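PDB 4PQG: glycosyltransferase Gtf1 from Streptococcus pneumoniae, which belongs to the GT-B class of glycosyltransferases, with two Rossmann-like domains and an added extended beta-sheet domain, and holds uridine-5'-diphosphate in this model. Local coordinates for residues A243-V249 and K279-V285; F274-D278 and F298-H304; E340-L346 and L406-E412; L428-D432 and Y465-I469. One frame throughout, in Å; residues are numbered along the deposited sequence.

In the fold
Gtf1 has the two facing Rossmann-like domains of the GT-B fold. Interactions 1 and 2 belong to one, interactions 3 and 4 to the other. Interaction 1 joins neighbouring strands, and interaction 2 packs on the face that carries Phe283, whose CE1 lies 3.6 Å from Phe274 CE1; the centres of these two interactions are about 13 Å apart. Interactions 3 and 4 are about 11 Å apart between centres and meet where Tyr465 OH reaches Thr407 O at 2.7 Å. Interaction 3 touches both uridine-5'-diphosphate and 2-acetamido-2-deoxy-beta-D-glucopyranose (NAG). Across the cleft the side chain of Val248 lies about 6 Å from NAG. Interactions 2 and 4 lie further back, the side chains of Phe274 and Phe431 about 13 Å and 12 Å from NAG.

Interaction 1: A243-V249 and K279-V285; sequences AHLAVVV and KVDFFIV
Val247 and Ile284 bind two adjacent parallel strands tightly: Ile284 N donates to Val247 O over 2.9 Å, and Val249 N gives Ile284 O an almost straight bond (175°) of 2.8 Å. Val247 N continues the ladder to Phe282 O at 3.2 Å. Beta-branched residues suit this extended backbone, their methyls filling both faces of the sheet. On one face Ala246 CB stands over the Phe282 ring, 3.9 Å from its centroid, in a CH-pi contact; the small methyl suits a ring that folds back toward strand 244-248, its CG placed between backbone N and carbonyl carbon (chi1 59°). Val248 CG2 meets Ile284 CD1 on the same side at 3.9 Å. On the other, Val247 CB lies 3.7 Å from Phe283 CD1. The start of the contact, with Asp281 and Lys279 exposed, is nearer solvent and held by polar bonds rather than interlocking side chains: Asp281 OD2 accepts from Leu245 N at 2.7 Å through its anti lone pair, while Asp281 N and, weakly, Phe282 N share Leu245 O. Helix 271-275 links the strands as a beta-alpha-beta unit; strands 223-226 and 308-310 flank the pair, and helix 233-240 packs on Leu245 and Val280.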
# COMPACT_ATOMS: atom_id res chain seq x y z
N ALA A 243 7.84 11.10 -22.74
CA ALA A 243 8.75 10.12 -22.17
C ALA A 243 8.33 8.72 -22.63
O ALA A 243 7.92 8.55 -23.78
CB ALA A 243 8.75 10.21 -20.64
N HIS A 244 8.47 7.72 -21.76
CA HIS A 244 7.84 6.42 -21.96
C HIS A 244 6.88 6.18 -20.84
O HIS A 244 7.09 6.65 -19.73
CB HIS A 244 8.88 5.30 -22.01
CG HIS A 244 9.94 5.50 -23.07
ND1 HIS A 244 9.78 5.09 -24.34
CD2 HIS A 244 11.19 6.11 -23.00
CE1 HIS A 244 10.88 5.41 -25.06
NE2 HIS A 244 11.75 6.03 -24.23
N LEU A 245 5.82 5.43 -21.13
CA LEU A 245 4.74 5.18 -20.19
C LEU A 245 4.54 3.67 -20.01
O LEU A 245 4.28 2.95 -20.98
CB LEU A 245 3.44 5.84 -20.68
CG LEU A 245 2.19 5.61 -19.83
CD1 LEU A 245 2.35 6.21 -18.44
CD2 LEU A 245 0.94 6.14 -20.52
N ALA A 246 4.65 3.21 -18.77
CA ALA A 246 4.34 1.83 -18.42
C ALA A 246 3.18 1.83 -17.42
O ALA A 246 3.09 2.74 -16.58
CB ALA A 246 5.56 1.13 -17.83
N VAL A 247 2.30 0.85 -17.54
CA VAL A 247 1.18 0.66 -16.60
C VAL A 247 1.35 -0.69 -15.92
O VAL A 247 1.45 -1.73 -16.60
CB VAL A 247 -0.20 0.73 -17.30
CG1 VAL A 247 -1.33 0.23 -16.39
CG2 VAL A 247 -0.47 2.14 -17.81
N VAL A 248 1.43 -0.68 -14.60
CA VAL A 248 1.51 -1.93 -13.84
C VAL A 248 0.11 -2.40 -13.50
O VAL A 248 -0.70 -1.63 -12.97
CB VAL A 248 2.35 -1.77 -12.57
CG1 VAL A 248 2.48 -3.09 -11.83
CG2 VAL A 248 3.73 -1.26 -12.92
N VAL A 249 -0.16 -3.67 -13.82
CA VAL A 249 -1.41 -4.33 -13.49
C VAL A 249 -1.18 -5.09 -12.19
O VAL A 249 -0.33 -5.97 -12.11
CB VAL A 249 -1.85 -5.30 -14.62
CG1 VAL A 249 -3.18 -5.98 -14.28
CG2 VAL A 249 -1.93 -4.57 -15.95
N LYS A 279 -1.70 4.38 -26.04
CA LYS A 279 -0.84 5.41 -25.44
C LYS A 279 0.23 4.84 -24.50
O LYS A 279 1.13 5.56 -24.07
CB LYS A 279 -1.68 6.45 -24.68
CG LYS A 279 -2.71 7.19 -25.52
CD LYS A 279 -2.10 7.98 -26.68
CE LYS A 279 -3.10 8.95 -27.31
NZ LYS A 279 -4.39 8.28 -27.65
N VAL A 280 0.12 3.55 -24.20
CA VAL A 280 1.00 2.88 -23.25
C VAL A 280 2.11 2.15 -24.01
O VAL A 280 1.82 1.37 -24.91
CB VAL A 280 0.19 1.87 -22.39
CG1 VAL A 280 1.08 1.12 -21.43
CG2 VAL A 280 -0.93 2.57 -21.63
N ASP A 281 3.36 2.39 -23.61
CA ASP A 281 4.51 1.72 -24.21
C ASP A 281 4.56 0.23 -23.86
O ASP A 281 4.73 -0.60 -24.74
CB ASP A 281 5.81 2.42 -23.84
CG ASP A 281 5.90 3.80 -24.47
OD1 ASP A 281 6.03 3.88 -25.70
OD2 ASP A 281 5.78 4.80 -23.74
N PHE A 282 4.36 -0.10 -22.58
CA PHE A 282 4.15 -1.49 -22.18
C PHE A 282 3.36 -1.66 -20.88
O PHE A 282 3.40 -0.79 -20.01
CB PHE A 282 5.46 -2.28 -22.10
CG PHE A 282 6.47 -1.73 -21.13
CD1 PHE A 282 6.64 -2.33 -19.89
CD2 PHE A 282 7.29 -0.66 -21.49
CE1 PHE A 282 7.60 -1.85 -19.01
CE2 PHE A 282 8.25 -0.17 -20.61
CZ PHE A 282 8.41 -0.77 -19.37
N PHE A 283 2.62 -2.76 -20.77
CA PHE A 283 2.01 -3.14 -19.51
C PHE A 283 2.91 -4.13 -18.79
O PHE A 283 3.59 -4.94 -19.43
CB PHE A 283 0.63 -3.76 -19.75
CG PHE A 283 -0.38 -2.80 -20.32
CD1 PHE A 283 -1.22 -2.06 -19.48
CD2 PHE A 283 -0.50 -2.64 -21.70
CE1 PHE A 283 -2.15 -1.18 -20.01
CE2 PHE A 283 -1.43 -1.76 -22.24
CZ PHE A 283 -2.26 -1.04 -21.39
N ILE A 284 2.94 -4.03 -17.46
CA ILE A 284 3.66 -4.98 -16.61
C ILE A 284 2.66 -5.82 -15.81
O ILE A 284 1.75 -5.27 -15.17
CB ILE A 284 4.62 -4.25 -15.64
CG1 ILE A 284 5.54 -3.28 -16.39
CG2 ILE A 284 5.46 -5.26 -14.85
CD1 ILE A 284 6.46 -2.47 -15.48
N VAL A 285 2.80 -7.15 -15.86
CA VAL A 285 2.03 -8.07 -15.00
C VAL A 285 2.96 -8.96 -14.21
O VAL A 285 4.10 -9.16 -14.61
CB VAL A 285 1.05 -8.96 -15.79
CG1 VAL A 285 0.02 -8.13 -16.53
CG2 VAL A 285 1.80 -9.89 -16.74

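Interaction 2: F274-D278 and F298-H304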
# COMPACT_ATOMS: atom_id res chain seq x y z
N PHE A 274 -6.68 0.44 -20.29
CA PHE A 274 -6.91 -0.61 -21.30
C PHE A 274 -7.65 -0.03 -22.51
O PHE A 274 -7.30 -0.34 -23.66
CB PHE A 274 -7.69 -1.80 -20.68
CG PHE A 274 -6.90 -2.60 -19.66
CD1 PHE A 274 -5.53 -2.40 -19.48
CD2 PHE A 274 -7.52 -3.60 -18.92
CE1 PHE A 274 -4.81 -3.15 -18.57
CE2 PHE A 274 -6.81 -4.37 -18.01
CZ PHE A 274 -5.45 -4.15 -17.82
N THR A 275 -8.63 0.84 -22.26
CA THR A 275 -9.34 1.57 -23.33
C THR A 275 -8.34 2.35 -24.19
O THR A 275 -8.43 2.35 -25.42
CB THR A 275 -10.39 2.54 -22.72
OG1 THR A 275 -11.37 1.77 -22.02
CG2 THR A 275 -11.08 3.37 -23.81
N ASN A 276 -7.36 2.96 -23.53
CA ASN A 276 -6.37 3.80 -24.20
C ASN A 276 -4.97 3.16 -24.25
O ASN A 276 -3.96 3.85 -24.07
CB ASN A 276 -6.33 5.16 -23.51
CG ASN A 276 -7.65 5.89 -23.59
OD1 ASN A 276 -8.02 6.40 -24.65
ND2 ASN A 276 -8.40 5.91 -22.48
N ALA A 277 -4.92 1.85 -24.50
CA ALA A 277 -3.67 1.09 -24.51
C ALA A 277 -2.70 1.53 -25.61
O ALA A 277 -1.50 1.35 -25.47
CB ALA A 277 -3.94 -0.41 -24.62
N ASP A 278 -3.22 2.13 -26.66
CA ASP A 278 -2.39 2.73 -27.72
C ASP A 278 -1.41 3.80 -27.21
O ASP A 278 -0.41 4.08 -27.86
CB ASP A 278 -3.26 3.30 -28.84
CG ASP A 278 -4.23 4.35 -28.34
OD1 ASP A 278 -4.95 4.07 -27.35
OD2 ASP A 278 -4.27 5.45 -28.92
N PHE A 298 -6.99 -8.45 -25.07
CA PHE A 298 -6.73 -7.31 -25.94
C PHE A 298 -7.08 -7.63 -27.40
O PHE A 298 -7.73 -6.83 -28.09
CB PHE A 298 -5.28 -6.82 -25.78
CG PHE A 298 -5.12 -5.76 -24.71
CD1 PHE A 298 -5.87 -4.58 -24.76
CD2 PHE A 298 -4.26 -5.96 -23.65
CE1 PHE A 298 -5.76 -3.61 -23.77
CE2 PHE A 298 -4.12 -5.00 -22.67
CZ PHE A 298 -4.88 -3.82 -22.73
N ALA A 299 -6.68 -8.82 -27.83
CA ALA A 299 -6.94 -9.28 -29.20
C ALA A 299 -8.41 -9.55 -29.44
O ALA A 299 -8.94 -9.23 -30.50
CB ALA A 299 -6.11 -10.52 -29.51
N LYS A 300 -9.09 -10.11 -28.45
CA LYS A 300 -10.49 -10.51 -28.61
C LYS A 300 -11.48 -9.33 -28.50
O LYS A 300 -12.49 -9.28 -29.22
CB LYS A 300 -10.84 -11.59 -27.57
CG LYS A 300 -12.09 -12.38 -27.87
CD LYS A 300 -12.60 -13.06 -26.60
CE LYS A 300 -13.23 -14.41 -26.90
NZ LYS A 300 -14.37 -14.29 -27.83
N TYR A 301 -11.19 -8.38 -27.62
CA TYR A 301 -12.17 -7.33 -27.30
C TYR A 301 -11.83 -5.91 -27.76
O TYR A 301 -12.70 -5.03 -27.72
CB TYR A 301 -12.46 -7.32 -25.80
CG TYR A 301 -12.98 -8.64 -25.25
CD1 TYR A 301 -14.32 -9.00 -25.40
CD2 TYR A 301 -12.14 -9.50 -24.57
CE1 TYR A 301 -14.80 -10.20 -24.90
CE2 TYR A 301 -12.61 -10.69 -24.04
CZ TYR A 301 -13.93 -11.04 -24.22
OH TYR A 301 -14.39 -12.23 -23.71
N THR A 302 -10.59 -5.69 -28.17
CA THR A 302 -10.11 -4.35 -28.49
C THR A 302 -9.38 -4.30 -29.84
O THR A 302 -9.05 -5.33 -30.42
CB THR A 302 -9.17 -3.78 -27.40
OG1 THR A 302 -7.82 -4.18 -27.66
CG2 THR A 302 -9.58 -4.24 -25.98
N GLN A 303 -9.10 -3.08 -30.30
CA GLN A 303 -8.32 -2.88 -31.52
C GLN A 303 -6.85 -2.62 -31.21
O GLN A 303 -6.12 -2.15 -32.08
CB GLN A 303 -8.92 -1.72 -32.34
CG GLN A 303 -10.32 -1.98 -32.89
CD GLN A 303 -10.37 -3.15 -33.86
OE1 GLN A 303 -9.61 -3.21 -34.84
NE2 GLN A 303 -11.28 -4.09 -33.60
N HIS A 304 -6.41 -2.91 -29.98
CA HIS A 304 -5.01 -2.71 -29.59
C HIS A 304 -4.29 -4.02 -29.43
O HIS A 304 -4.88 -5.02 -29.05
CB HIS A 304 -4.88 -1.98 -28.25
CG HIS A 304 -5.73 -0.75 -28.13
ND1 HIS A 304 -5.56 0.33 -28.90
CD2 HIS A 304 -6.77 -0.44 -27.25
CE1 HIS A 304 -6.45 1.28 -28.56
NE2 HIS A 304 -7.19 0.81 -27.55
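His304 NE2 donates to Thr275 O over 2.9 Å, the one hydrogen bond between the two segments. It is a bent bond (144° at the hydrogen): the donor stands above the carbonyl plane, and the oxygen is tilted from the ring plane. Histidine suits this place because its ring is flat enough to lie along the backbone yet carries an N-H at its far end. With CG beside the backbone N (chi1 -48°), the imidazole has Ala277 N and Asp278 N over one face. The Asp278 carboxylate lies nearly parallel to the ring but in a displaced plane on that same side, with OD1 3.4 Å from His304 CE1. Behind His304, Thr302 forms an ST turn: its OG1 accepts from His304 N at 3.0 Å and donates to Phe298 O, which also takes Thr302 N, so the helix end and the turn after it are held in place. The other half of the contact is apolar. Phe298 presents its edge to the face of Phe274, centroids 5.3 Å apart and planes at 77°, and Ala277 CB packs 3.8 Å from Phe298 CE1. Phe283 of strand 282-285 meets both rings, so the two helix ends pack around Phe283 on one face of the sheet. Donation by NE2 requires a proton there, and the nearby carboxylate would probably polarise the ring and ease any positive charge on it.

Interaction 3: E340-L346 and L406-E412; sequences EKHIDWL and LTASTSE. With NAG (2-acetamido-2-deoxy-beta-D-glucopyranose), chain D; UDP (uridine-5'-diphosphate), chain C.
The backbones pass closest at Lys341 and Ser409, whose CA atoms are 4.0 Å apart, and water 2 bridges Lys341 O to Ala408 N, while Thr410 N reaches Glu340 O only weakly. From there Lys341, bent at chi2 (-71°), sends its amine to Glu412 OE2 in a 2.6 Å salt bridge on the syn lone pair. Ser409 OG donates to the same oxygen at 2.7 Å from above the carboxylate plane, which helps fix the group's rotation. A long, flexible lysine suits a spot where one amine serves two anions: NZ also bonds uridine-5'-diphosphate O1B at 2.8 Å. Segment 406-412 leaves the end of strand 404-406 in the C-terminal Rossmann-like domain of the GT-B fold, and Glu412 opens the family's EX7E motif, whose second glutamate, Glu420, bonds uridine-5'-diphosphate. Glu412 OE1 accepts from O3 of 2-acetamido-2-deoxy-beta-D-glucopyranose at 2.6 Å. Away from the ligands, His342, N-cap residue of helix 343-353, holds its ring edge to Thr410, with NE2 3.0 Å from OG1; Trp345 CZ3 lies over one face, toward the rim. Leu346 CG packs 3.7 Å from Ala408 CB, the small alanine being consistent with the helix's close approach, and Leu346 CD1 lies 3.9 Å from Leu406 CB.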
# COMPACT_ATOMS: atom_id res chain seq x y z
N GLU A 340 -12.35 -9.78 0.69
CA GLU A 340 -11.77 -10.61 -0.39
C GLU A 340 -10.68 -11.60 0.07
O GLU A 340 -10.29 -12.50 -0.69
CB GLU A 340 -11.26 -9.73 -1.55
CG GLU A 340 -10.00 -8.92 -1.21
CD GLU A 340 -9.63 -7.86 -2.25
OE1 GLU A 340 -10.22 -7.86 -3.37
OE2 GLU A 340 -8.74 -7.03 -1.96
N LYS A 341 -10.19 -11.42 1.30
CA LYS A 341 -9.20 -12.36 1.88
C LYS A 341 -9.87 -13.49 2.68
O LYS A 341 -9.24 -14.49 3.00
CB LYS A 341 -8.19 -11.62 2.78
CG LYS A 341 -7.40 -10.50 2.08
CD LYS A 341 -6.36 -11.03 1.08
CE LYS A 341 -5.66 -9.90 0.33
NZ LYS A 341 -4.37 -10.30 -0.31
N HIS A 342 -11.15 -13.30 3.02
CA HIS A 342 -11.98 -14.32 3.70
C HIS A 342 -11.32 -14.97 4.87
O HIS A 342 -11.40 -16.20 5.04
CB HIS A 342 -12.42 -15.41 2.72
CG HIS A 342 -13.05 -14.88 1.47
ND1 HIS A 342 -14.35 -14.51 1.41
CD2 HIS A 342 -12.51 -14.65 0.21
CE1 HIS A 342 -14.63 -14.08 0.16
NE2 HIS A 342 -13.51 -14.17 -0.57
N ILE A 343 -10.65 -14.17 5.70
CA ILE A 343 -9.96 -14.71 6.87
C ILE A 343 -10.95 -15.41 7.80
O ILE A 343 -10.57 -16.35 8.51
CB ILE A 343 -9.10 -13.64 7.58
CG1 ILE A 343 -8.00 -13.14 6.64
CG2 ILE A 343 -8.45 -14.22 8.83
CD1 ILE A 343 -7.29 -11.90 7.14
N ASP A 344 -12.22 -15.00 7.75
CA ASP A 344 -13.24 -15.64 8.59
C ASP A 344 -13.39 -17.13 8.30
O ASP A 344 -13.56 -17.92 9.22
CB ASP A 344 -14.59 -14.91 8.52
CG ASP A 344 -15.12 -14.79 7.11
OD1 ASP A 344 -14.35 -14.32 6.24
OD2 ASP A 344 -16.29 -15.16 6.87
N TRP A 345 -13.28 -17.50 7.03
CA TRP A 345 -13.24 -18.91 6.65
C TRP A 345 -12.07 -19.63 7.26
O TRP A 345 -12.23 -20.76 7.73
CB TRP A 345 -13.23 -19.08 5.13
CG TRP A 345 -14.46 -18.53 4.43
CD1 TRP A 345 -15.67 -18.17 5.00
CD2 TRP A 345 -14.64 -18.30 2.99
NE1 TRP A 345 -16.55 -17.72 4.04
CE2 TRP A 345 -16.00 -17.78 2.82
CE3 TRP A 345 -13.83 -18.45 1.87
CZ2 TRP A 345 -16.51 -17.43 1.57
CZ3 TRP A 345 -14.34 -18.09 0.61
CH2 TRP A 345 -15.66 -17.60 0.47
N LEU A 346 -10.90 -18.99 7.30
CA LEU A 346 -9.73 -19.59 7.93
C LEU A 346 -9.91 -19.78 9.43
O LEU A 346 -9.51 -20.83 9.99
CB LEU A 346 -8.45 -18.77 7.69
CG LEU A 346 -8.00 -18.65 6.23
CD1 LEU A 346 -6.74 -17.80 6.17
CD2 LEU A 346 -7.76 -20.03 5.63
N LEU A 406 -1.62 -20.07 5.82
CA LEU A 406 -2.99 -20.23 5.29
C LEU A 406 -3.53 -18.99 4.55
O LEU A 406 -3.36 -17.87 5.00
CB LEU A 406 -3.95 -20.53 6.44
CG LEU A 406 -3.68 -21.69 7.39
CD1 LEU A 406 -4.82 -21.77 8.41
CD2 LEU A 406 -3.56 -22.99 6.61
N THR A 407 -4.24 -19.21 3.44
CA THR A 407 -4.90 -18.16 2.68
C THR A 407 -6.21 -18.74 2.19
O THR A 407 -6.26 -19.89 1.74
CB THR A 407 -4.04 -17.68 1.46
OG1 THR A 407 -4.88 -16.97 0.53
CG2 THR A 407 -3.40 -18.87 0.73
N ALA A 408 -7.25 -17.92 2.32
CA ALA A 408 -8.57 -18.17 1.77
C ALA A 408 -8.94 -17.06 0.78
O ALA A 408 -10.11 -16.88 0.44
CB ALA A 408 -9.58 -18.24 2.90
N SER A 409 -7.94 -16.30 0.35
CA SER A 409 -8.17 -15.30 -0.68
C SER A 409 -8.65 -15.98 -1.96
O SER A 409 -8.10 -17.01 -2.39
CB SER A 409 -6.88 -14.50 -0.96
OG SER A 409 -7.08 -13.60 -2.03
N THR A 410 -9.69 -15.40 -2.55
CA THR A 410 -10.27 -15.95 -3.76
C THR A 410 -9.59 -15.45 -5.04
O THR A 410 -9.98 -15.86 -6.14
CB THR A 410 -11.80 -15.72 -3.79
OG1 THR A 410 -12.09 -14.42 -3.24
CG2 THR A 410 -12.49 -16.76 -2.90
N SER A 411 -8.58 -14.58 -4.90
CA SER A 411 -7.86 -14.06 -6.07
C SER A 411 -6.62 -13.28 -5.68
O SER A 411 -6.67 -12.42 -4.80
CB SER A 411 -8.79 -13.16 -6.92
OG SER A 411 -8.06 -12.53 -7.96
N GLU A 412 -5.49 -13.58 -6.33
CA GLU A 412 -4.28 -12.77 -6.15
C GLU A 412 -3.57 -12.51 -7.45
O GLU A 412 -3.23 -13.44 -8.19
CB GLU A 412 -3.30 -13.40 -5.16
CG GLU A 412 -3.83 -13.58 -3.74
CD GLU A 412 -3.99 -12.28 -2.95
OE1 GLU A 412 -3.39 -11.23 -3.32
OE2 GLU A 412 -4.71 -12.32 -1.91
C1 NAG D . -2.38 -6.49 -5.01
C2 NAG D . -2.95 -7.85 -5.38
C3 NAG D . -1.77 -8.72 -4.93
C4 NAG D . -0.43 -8.22 -5.51
C5 NAG D . -0.27 -6.69 -5.29
C6 NAG D . 1.06 -6.11 -5.75
C7 NAG D . -5.11 -8.93 -5.06
C8 NAG D . -6.21 -9.19 -4.07
N2 NAG D . -4.11 -8.20 -4.60
O1 NAG D . -3.17 -5.50 -4.42
O3 NAG D . -1.97 -10.09 -5.21
O4 NAG D . 0.61 -8.90 -4.85
O5 NAG D . -1.39 -6.08 -5.93
O6 NAG D . 1.08 -6.20 -7.16
O7 NAG D . -5.17 -9.37 -6.22
N1 UDP C . 2.06 -6.73 5.28
C2 UDP C . 2.83 -6.26 6.36
N3 UDP C . 2.42 -6.49 7.60
C4 UDP C . 1.28 -7.16 7.87
C5 UDP C . 0.49 -7.64 6.82
C6 UDP C . 0.92 -7.41 5.51
O2 UDP C . 3.91 -5.63 6.18
O4 UDP C . 0.96 -7.34 9.07
C1' UDP C . 2.57 -6.49 3.92
C2' UDP C . 3.12 -7.80 3.37
O2' UDP C . 4.49 -8.07 3.74
C3' UDP C . 2.96 -7.68 1.86
C4' UDP C . 1.82 -6.68 1.70
O4' UDP C . 1.54 -6.13 3.00
O3' UDP C . 4.15 -7.13 1.27
C5' UDP C . 0.54 -7.33 1.18
O5' UDP C . 0.72 -7.67 -0.19
PA UDP C . -0.13 -8.83 -0.89
O1A UDP C . 0.28 -8.92 -2.33
O2A UDP C . 0.01 -10.06 -0.02
O3A UDP C . -1.69 -8.47 -0.67
PB UDP C . -2.57 -7.22 -1.17
O1B UDP C . -3.87 -7.86 -1.61
O2B UDP C . -2.69 -6.32 0.05
O3B UDP C . -1.83 -6.62 -2.34
O HOH W 1 -8.87 -11.55 -3.19
O HOH W 2 -6.66 -15.37 3.33

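Interaction 4: L428-D432 and Y465-I469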
# COMPACT_ATOMS: atom_id res chain seq x y z
N LEU A 428 2.14 -23.72 1.98
CA LEU A 428 0.93 -22.91 1.80
C LEU A 428 -0.30 -23.79 1.61
O LEU A 428 -0.26 -24.77 0.88
CB LEU A 428 1.08 -21.98 0.58
CG LEU A 428 2.37 -21.16 0.39
CD1 LEU A 428 2.25 -20.31 -0.86
CD2 LEU A 428 2.65 -20.29 1.59
N ILE A 429 -1.40 -23.43 2.26
CA ILE A 429 -2.71 -24.04 1.93
C ILE A 429 -3.66 -22.95 1.43
O ILE A 429 -3.96 -22.02 2.17
CB ILE A 429 -3.33 -24.78 3.14
CG1 ILE A 429 -2.39 -25.87 3.67
CG2 ILE A 429 -4.69 -25.34 2.77
CD1 ILE A 429 -2.81 -26.47 5.01
N GLY A 430 -4.12 -23.06 0.19
CA GLY A 430 -5.00 -22.05 -0.39
C GLY A 430 -5.92 -22.56 -1.48
O GLY A 430 -5.84 -23.72 -1.89
N PHE A 431 -6.80 -21.68 -1.95
CA PHE A 431 -7.70 -22.02 -3.04
C PHE A 431 -6.97 -22.19 -4.37
O PHE A 431 -5.98 -21.49 -4.64
CB PHE A 431 -8.77 -20.95 -3.20
CG PHE A 431 -9.86 -20.99 -2.17
CD1 PHE A 431 -10.68 -22.12 -2.02
CD2 PHE A 431 -10.12 -19.87 -1.37
CE1 PHE A 431 -11.72 -22.13 -1.09
CE2 PHE A 431 -11.15 -19.89 -0.44
CZ PHE A 431 -11.95 -21.02 -0.30
N ASP A 432 -7.46 -23.12 -5.19
CA ASP A 432 -6.96 -23.32 -6.54
C ASP A 432 -7.52 -22.22 -7.44
O ASP A 432 -8.44 -22.46 -8.22
CB ASP A 432 -7.37 -24.70 -7.05
CG ASP A 432 -6.60 -25.14 -8.29
OD1 ASP A 432 -5.83 -24.33 -8.86
OD2 ASP A 432 -6.75 -26.31 -8.70
N TYR A 465 -10.57 -26.87 4.46
CA TYR A 465 -9.34 -26.36 5.09
C TYR A 465 -8.97 -27.17 6.34
O TYR A 465 -7.80 -27.57 6.49
CB TYR A 465 -9.45 -24.87 5.42
CG TYR A 465 -9.13 -23.97 4.25
CD1 TYR A 465 -7.84 -23.43 4.10
CD2 TYR A 465 -10.10 -23.66 3.30
CE1 TYR A 465 -7.54 -22.61 3.02
CE2 TYR A 465 -9.81 -22.83 2.23
CZ TYR A 465 -8.53 -22.31 2.09
OH TYR A 465 -8.26 -21.50 1.01
N ALA A 466 -9.95 -27.42 7.22
CA ALA A 466 -9.72 -28.25 8.42
C ALA A 466 -9.10 -29.59 8.05
O ALA A 466 -8.09 -29.98 8.63
CB ALA A 466 -11.00 -28.46 9.20
N ALA A 467 -9.71 -30.28 7.07
CA ALA A 467 -9.22 -31.58 6.60
C ALA A 467 -7.80 -31.51 6.06
O ALA A 467 -6.99 -32.42 6.27
CB ALA A 467 -10.16 -32.15 5.54
N LYS A 468 -7.49 -30.43 5.34
CA LYS A 468 -6.17 -30.29 4.75
C LYS A 468 -5.07 -29.97 5.76
O LYS A 468 -3.96 -30.51 5.67
CB LYS A 468 -6.19 -29.28 3.59
CG LYS A 468 -6.73 -29.86 2.29
CD LYS A 468 -5.96 -31.13 1.93
CE LYS A 468 -6.45 -31.73 0.64
NZ LYS A 468 -5.64 -32.92 0.28
N ILE A 469 -5.39 -29.11 6.72
CA ILE A 469 -4.47 -28.81 7.82
C ILE A 469 -4.17 -30.12 8.55
O ILE A 469 -3.00 -30.47 8.71
CB ILE A 469 -5.06 -27.77 8.81
CG1 ILE A 469 -5.15 -26.38 8.15
CG2 ILE A 469 -4.23 -27.71 10.08
CD1 ILE A 469 -6.19 -25.46 8.77
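Tyr465 and Ile469 of helix 458-474 pack on Ile429 and Phe431 of strand 428-431 in a buried, largely apolar contact between a helix and the parallel sheet it packs on. The axes of the two short segments run roughly antiparallel (156°), 9.7 Å apart at their closest. Tyr465 carries much of the contact: its ring presents its edge to the face of Phe431, centroids 5.3 Å apart and planes at 85°, a T-shaped pair. The hydroxyl stands over the centre of the Phe431 ring, with OH 3.4 Å from CD2. This buried OH is satisfied by Thr407 O, so a tyrosine suits the site: the ring fills the interior and its tip secures the neighbouring loop. Such a helix layer against a parallel sheet belongs to the Rossmann-like architecture of the GT-B C-terminal domain, where strands 404-406 and 447-450 flank strand 428-431. Gly430, lacking a side chain, brings bare backbone to the tyrosine, its C 3.6 Å from Tyr465 OH. Ile429 uses both branches: CG2, anti to the backbone N, lies 3.9 Å from Tyr465 CD1, and CD1 reaches Ile469 CG1 at 3.9 Å. Lys468 adds CB, 4.3 Å from Ile429 CG2, and its chain then leads away, NZ bonding Gln471 and making a cation-pi contact with Tyr448.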